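Local coordinates for protein decapping nuclease RAI1 (Scheffersomyces stipitis, PDB 5BTO) that hydrolyses the NAD cap from the 5' end of a subset of RNAs, binds a divalent metal cation, and interacts directly with and stimulates the exoribonuclease RAT1, at residues K88-A93 against I112-L117; A359-F364 against T372-M377. All blocks are in the same frame, centred on the assembly; numbering follows the deposited sequence.

Both contacts reach the same mixed beta-sheet of the RAI1 nuclease fold; interaction 1 sets helix 87-101 on strand 111-114, interaction 2 pairs strands 359-365 and 370-375. The centre of interaction 1 lies about 10 Å, and that of interaction 2 about 20 Å, from the centre of the chain. The centres of the two contacts are 19 Å apart and their nearest atoms about 9 Å, too far for direct contact; strands 132-139 and 142-147 lie between them in the sheet. Interaction 1 holds the substrate-binding residues Tyr114, Arg115 and Gly116, and the side chain of Tyr114 is about 8 Å from that of Glu235, also substrate-binding. Interaction 2 lies away from these sites.

Interaction 1 (K88-A93 against I112-L117); sequences KCLLTA and ITYRGL
Leu90 and Thr113 mark the closest backbone approach, with CA atoms 8.5 Å apart, where helix 88-93 packs on strand 112-114 of the central mixed sheet in this PD-(D/E)XK-type nuclease. The axes of the two segments run at 129° and come within 9.9 Å. No hydrogen bond crosses, so side chains carry the contact. Leu90 is the wedge: with CG turned anti to the backbone N (chi1 176°), its CD2 rests against Thr113 O at 3.9 Å. The same methyl meets Ile112 CG2 at 4.0 Å. It also lies over one face of the Tyr114 ring, 4.1 Å above its plane and displaced toward the rim. Ala233 of the neighbouring strand also touches Leu90 and Tyr114.

Tyr114 ends the strand and occupies the N-cap position of helix 115-123, so the substrate-binding residues Tyr114, Arg115 and Gly116 straddle this junction. Its CG lies beside the backbone N (chi1 -85°), and the ring extends toward helix 88-93, where the hydroxyl hydrogen-bonds to Asp86 O just ahead of the segment. A phenylalanine here would probably keep much of the ring packing on Leu90 but leave Asp86 O without its hydroxyl partner. Around that hydroxyl the helix supplies two further neighbours: Leu90 CB is 3.7 Å from Tyr114 OH, and Cys89 SG lies 3.6 Å from the same oxygen.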
loop_
_atom_site.group_PDB
_atom_site.type_symbol
_atom_site.label_atom_id
_atom_site.label_comp_id
_atom_site.label_asym_id
_atom_site.label_seq_id
_atom_site.Cartn_x
_atom_site.Cartn_y
_atom_site.Cartn_z
ATOM N N LYS A 88 16.636 22.350 -16.610
ATOM C CA LYS A 88 16.944 23.686 -17.113
ATOM C C LYS A 88 16.519 23.864 -18.569
ATOM O O LYS A 88 15.858 24.848 -18.925
ATOM C CB LYS A 88 18.440 23.984 -16.981
ATOM C CG LYS A 88 18.970 23.908 -15.564
ATOM C CD LYS A 88 20.476 24.125 -15.538
ATOM C CE LYS A 88 21.011 24.082 -14.119
ATOM N NZ LYS A 88 20.721 22.783 -13.444
ATOM N N CYS A 89 16.909 22.921 -19.418
ATOM C CA CYS A 89 16.545 23.011 -20.830
ATOM C C CYS A 89 15.036 22.847 -21.035
ATOM O O CYS A 89 14.438 23.542 -21.858
ATOM C CB CYS A 89 17.356 22.033 -21.705
ATOM S SG CYS A 89 17.300 20.275 -21.259
ATOM N N LEU A 90 14.421 21.939 -20.286
ATOM C CA LEU A 90 12.971 21.791 -20.327
ATOM C C LEU A 90 12.287 23.115 -19.965
ATOM O O LEU A 90 11.349 23.548 -20.642
ATOM C CB LEU A 90 12.506 20.652 -19.406
ATOM C CG LEU A 90 10.994 20.440 -19.288
ATOM C CD1 LEU A 90 10.351 20.335 -20.680
ATOM C CD2 LEU A 90 10.677 19.197 -18.433
ATOM N N LEU A 91 12.748 23.759 -18.901
ATOM C CA LEU A 91 12.146 25.033 -18.506
ATOM C C LEU A 91 12.396 26.130 -19.529
ATOM O O LEU A 91 11.551 27.000 -19.725
ATOM C CB LEU A 91 12.650 25.481 -17.136
ATOM C CG LEU A 91 12.220 24.526 -16.033
ATOM C CD1 LEU A 91 12.709 25.039 -14.690
ATOM C CD2 LEU A 91 10.708 24.353 -16.038
ATOM N N THR A 92 13.557 26.100 -20.170
ATOM C CA THR A 92 13.831 27.069 -21.230
ATOM C C THR A 92 12.820 26.898 -22.368
ATOM O O THR A 92 12.236 27.868 -22.851
ATOM C CB THR A 92 15.271 26.941 -21.764
ATOM O OG1 THR A 92 16.199 27.176 -20.694
ATOM C CG2 THR A 92 15.527 27.958 -22.889
ATOM N N ALA A 93 12.586 25.654 -22.771
ATOM C CA ALA A 93 11.635 25.382 -23.843
ATOM C C ALA A 93 10.206 25.718 -23.415
ATOM O O ALA A 93 9.424 26.235 -24.203
ATOM C CB ALA A 93 11.734 23.920 -24.278
ATOM N N ILE A 112 5.155 18.688 -13.967
ATOM C CA ILE A 112 6.058 18.904 -15.101
ATOM C C ILE A 112 7.292 18.030 -14.878
ATOM O O ILE A 112 7.965 18.165 -13.862
ATOM C CB ILE A 112 6.470 20.393 -15.193
ATOM C CG1 ILE A 112 5.259 21.245 -15.588
ATOM C CG2 ILE A 112 7.647 20.592 -16.177
ATOM C CD1 ILE A 112 5.425 22.741 -15.322
ATOM N N THR A 113 7.585 17.118 -15.808
ATOM C CA THR A 113 8.672 16.181 -15.577
ATOM C C THR A 113 9.112 15.501 -16.861
ATOM O O THR A 113 8.669 15.877 -17.952
ATOM C CB THR A 113 8.251 15.122 -14.524
ATOM O OG1 THR A 113 9.389 14.356 -14.098
ATOM C CG2 THR A 113 7.177 14.202 -15.080
ATOM N N TYR A 114 9.999 14.522 -16.727
ATOM C CA TYR A 114 10.494 13.749 -17.866
ATOM C C TYR A 114 9.864 12.355 -17.923
ATOM O O TYR A 114 9.653 11.696 -16.902
ATOM C CB TYR A 114 12.020 13.605 -17.799
ATOM C CG TYR A 114 12.789 14.766 -18.384
ATOM C CD1 TYR A 114 13.013 14.856 -19.752
ATOM C CD2 TYR A 114 13.309 15.759 -17.573
ATOM C CE1 TYR A 114 13.709 15.917 -20.292
ATOM C CE2 TYR A 114 14.013 16.830 -18.110
ATOM C CZ TYR A 114 14.214 16.899 -19.469
ATOM O OH TYR A 114 14.911 17.958 -20.019
ATOM N N ARG A 115 9.624 11.881 -19.143
ATOM C CA ARG A 115 9.032 10.571 -19.367
ATOM C C ARG A 115 9.802 9.454 -18.697
ATOM O O ARG A 115 9.204 8.534 -18.159
ATOM C CB ARG A 115 8.962 10.266 -20.873
ATOM C CG ARG A 115 8.782 8.776 -21.186
ATOM C CD ARG A 115 9.118 8.410 -22.627
ATOM N NE ARG A 115 10.548 8.410 -22.925
ATOM C CZ ARG A 115 11.054 8.732 -24.111
ATOM N NH1 ARG A 115 10.245 9.089 -25.103
ATOM N NH2 ARG A 115 12.365 8.706 -24.309
ATOM N N GLY A 116 11.131 9.524 -18.753
ATOM C CA GLY A 116 11.959 8.453 -18.225
ATOM C C GLY A 116 11.756 8.277 -16.729
ATOM O O GLY A 116 11.818 7.165 -16.213
ATOM N N LEU A 117 11.503 9.378 -16.032
ATOM C CA LEU A 117 11.320 9.300 -14.590
ATOM C C LEU A 117 9.976 8.646 -14.274
ATOM O O LEU A 117 9.858 7.877 -13.317
ATOM C CB LEU A 117 11.399 10.694 -13.960
ATOM C CG LEU A 117 12.691 11.463 -14.279
ATOM C CD1 LEU A 117 12.669 12.862 -13.656
ATOM C CD2 LEU A 117 13.927 10.675 -13.828
#

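Interaction 2 (A359-F364 against T372-M377); sequences AYRVSF and TLRELM
Arg361 and Arg374 face each other as a hydrogen-bonded pair in an antiparallel beta hairpin of the large mixed sheet, the axes of segments 359-364 and 372-375 running 4.6 Å apart at 156°. Ser363 with Thr372 is a second such pair, each joined by two N-H...O=C bonds; Tyr360 with Glu375 and Val362 with Leu373 are non-hydrogen-bonded pairs. The bond from Arg361 N to Arg374 O is 2.8 Å long and nearly straight (167°). Leu376 N also donates to Ala359 O.

Water supplements the backbone bonds. One molecule accepts from Ala359 N and donates to Leu376 O, bridging the two segments; two others link Thr372 OG1 to Arg361 O and to Ser363 O.

Apolar contacts gather on the face bearing Tyr360, Val362 and Leu373. Leu373 CD1 sits between Tyr360 CB (3.7 Å) and Val362 CG2 (3.8 Å), and helix 333-350 packs on this face through Leu347 and Trp346. The Tyr360 ring leans across toward Glu375, its CE2 3.9 Å from Glu375 CB, while the Glu375 carboxylate forms a salt bridge with Lys358. Separately, Leu376 CD1 packs on Ala359 CB, and Leu384 of helix 378-388 touches both residues.

The face bearing Arg361, Arg374, Ser363 and Thr372 is polar. Arg361 and Arg374 run side by side with their guanidinium planes 83° apart. Bends at chi2 and chi3 curl the Arg361 chain, and its NH2 hydrogen-bonds to Asn135 OD1. Asp148 and Glu380, in long, weak ion pairs with Arg361 NH2, probably offset part of the charge. Leu376 CD2 lies over one face of this guanidinium, and Arg361 NH1 comes within 3.5 Å of Arg374 NH2, two like-charged donors that do not bond.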
loop_
_atom_site.group_PDB
_atom_site.type_symbol
_atom_site.label_atom_id
_atom_site.label_comp_id
_atom_site.label_asym_id
_atom_site.label_seq_id
_atom_site.Cartn_x
_atom_site.Cartn_y
_atom_site.Cartn_z
ATOM N N ALA A 359 10.823 21.370 -0.210
ATOM C CA ALA A 359 11.089 20.454 -1.317
ATOM C C ALA A 359 11.029 19.034 -0.770
ATOM O O ALA A 359 11.198 18.826 0.438
ATOM C CB ALA A 359 12.446 20.725 -1.915
ATOM N N TYR A 360 10.809 18.065 -1.653
ATOM C CA TYR A 360 10.605 16.679 -1.235
ATOM C C TYR A 360 11.477 15.688 -2.019
ATOM O O TYR A 360 11.901 15.956 -3.153
ATOM C CB TYR A 360 9.116 16.296 -1.365
ATOM C CG TYR A 360 8.226 17.043 -0.398
ATOM C CD1 TYR A 360 7.749 18.324 -0.687
ATOM C CD2 TYR A 360 7.878 16.479 0.825
ATOM C CE1 TYR A 360 6.948 19.020 0.238
ATOM C CE2 TYR A 360 7.085 17.157 1.730
ATOM C CZ TYR A 360 6.615 18.420 1.431
ATOM O OH TYR A 360 5.834 19.074 2.371
ATOM N N ARG A 361 11.759 14.553 -1.381
ATOM C CA ARG A 361 12.465 13.438 -2.001
ATOM C C ARG A 361 11.540 12.230 -2.034
ATOM O O ARG A 361 11.049 11.782 -0.995
ATOM C CB ARG A 361 13.739 13.109 -1.214
ATOM C CG ARG A 361 14.396 11.769 -1.552
ATOM C CD ARG A 361 14.986 11.754 -2.976
ATOM N NE ARG A 361 15.808 12.936 -3.245
ATOM C CZ ARG A 361 16.985 13.188 -2.679
ATOM N NH1 ARG A 361 17.500 12.346 -1.792
ATOM N NH2 ARG A 361 17.648 14.296 -2.989
ATOM N N VAL A 362 11.283 11.724 -3.238
ATOM C CA VAL A 362 10.541 10.482 -3.418
ATOM C C VAL A 362 11.574 9.394 -3.653
ATOM O O VAL A 362 12.430 9.527 -4.526
ATOM C CB VAL A 362 9.584 10.557 -4.636
ATOM C CG1 VAL A 362 8.907 9.206 -4.880
ATOM C CG2 VAL A 362 8.547 11.644 -4.432
ATOM N N SER A 363 11.517 8.324 -2.863
ATOM C CA SER A 363 12.548 7.301 -2.955
ATOM C C SER A 363 11.969 5.901 -2.867
ATOM O O SER A 363 11.121 5.609 -2.017
ATOM C CB SER A 363 13.586 7.493 -1.836
ATOM O OG SER A 363 14.612 6.518 -1.920
ATOM N N PHE A 364 12.433 5.031 -3.752
ATOM C CA PHE A 364 12.213 3.608 -3.575
ATOM C C PHE A 364 13.534 2.945 -3.239
ATOM O O PHE A 364 14.509 3.064 -3.987
ATOM C CB PHE A 364 11.602 2.955 -4.819
ATOM C CG PHE A 364 11.543 1.451 -4.722
ATOM C CD1 PHE A 364 10.644 0.841 -3.869
ATOM C CD2 PHE A 364 12.389 0.653 -5.478
ATOM C CE1 PHE A 364 10.595 -0.546 -3.760
ATOM C CE2 PHE A 364 12.340 -0.724 -5.382
ATOM C CZ PHE A 364 11.442 -1.331 -4.527
ATOM N N THR A 372 8.932 5.903 -0.242
ATOM C CA THR A 372 8.749 6.963 0.740
ATOM C C THR A 372 8.776 8.355 0.132
ATOM O O THR A 372 9.334 8.574 -0.954
ATOM C CB THR A 372 9.825 6.914 1.838
ATOM O OG1 THR A 372 11.124 7.045 1.247
ATOM C CG2 THR A 372 9.743 5.602 2.629
ATOM N N LEU A 373 8.172 9.286 0.863
ATOM C CA LEU A 373 8.182 10.702 0.540
ATOM C C LEU A 373 8.735 11.420 1.764
ATOM O O LEU A 373 8.180 11.301 2.853
ATOM C CB LEU A 373 6.759 11.176 0.270
ATOM C CG LEU A 373 6.504 12.667 0.049
ATOM C CD1 LEU A 373 7.192 13.179 -1.214
ATOM C CD2 LEU A 373 4.999 12.940 -0.011
ATOM N N ARG A 374 9.827 12.152 1.580
ATOM C CA ARG A 374 10.514 12.822 2.682
ATOM C C ARG A 374 10.694 14.306 2.389
ATOM O O ARG A 374 11.046 14.685 1.274
ATOM C CB ARG A 374 11.869 12.147 2.901
ATOM C CG ARG A 374 12.830 12.907 3.767
ATOM C CD ARG A 374 14.030 12.043 4.094
ATOM N NE ARG A 374 14.906 11.822 2.947
ATOM C CZ ARG A 374 15.933 12.608 2.645
ATOM N NH1 ARG A 374 16.195 13.669 3.397
ATOM N NH2 ARG A 374 16.701 12.340 1.598
ATOM N N GLU A 375 10.446 15.145 3.394
ATOM C CA GLU A 375 10.683 16.580 3.270
ATOM C C GLU A 375 12.178 16.861 3.403
ATOM O O GLU A 375 12.813 16.433 4.369
ATOM C CB GLU A 375 9.914 17.347 4.360
ATOM C CG GLU A 375 10.079 18.860 4.298
ATOM C CD GLU A 375 9.292 19.584 5.377
ATOM O OE1 GLU A 375 8.314 19.006 5.907
ATOM O OE2 GLU A 375 9.661 20.735 5.698
ATOM N N LEU A 376 12.741 17.583 2.436
ATOM C CA LEU A 376 14.155 17.938 2.470
ATOM C C LEU A 376 14.358 19.143 3.388
ATOM O O LEU A 376 13.409 19.872 3.680
ATOM C CB LEU A 376 14.666 18.247 1.052
ATOM C CG LEU A 376 14.646 17.051 0.090
ATOM C CD1 LEU A 376 14.872 17.454 -1.371
ATOM C CD2 LEU A 376 15.667 15.998 0.534
ATOM N N MET A 377 15.589 19.350 3.839
ATOM C CA MET A 377 15.913 20.505 4.665
ATOM C C MET A 377 16.079 21.751 3.789
ATOM O O MET A 377 16.098 21.658 2.558
ATOM C CB MET A 377 17.168 20.224 5.495
ATOM C CG MET A 377 17.044 18.992 6.396
ATOM S SD MET A 377 16.645 19.410 8.108
ATOM C CE MET A 377 16.540 17.795 8.877
HETATM O O HOH W 1 12.295 21.612 2.053
HETATM O O HOH W 2 12.015 9.547 0.579
HETATM O O HOH W 3 12.374 4.561 0.632
#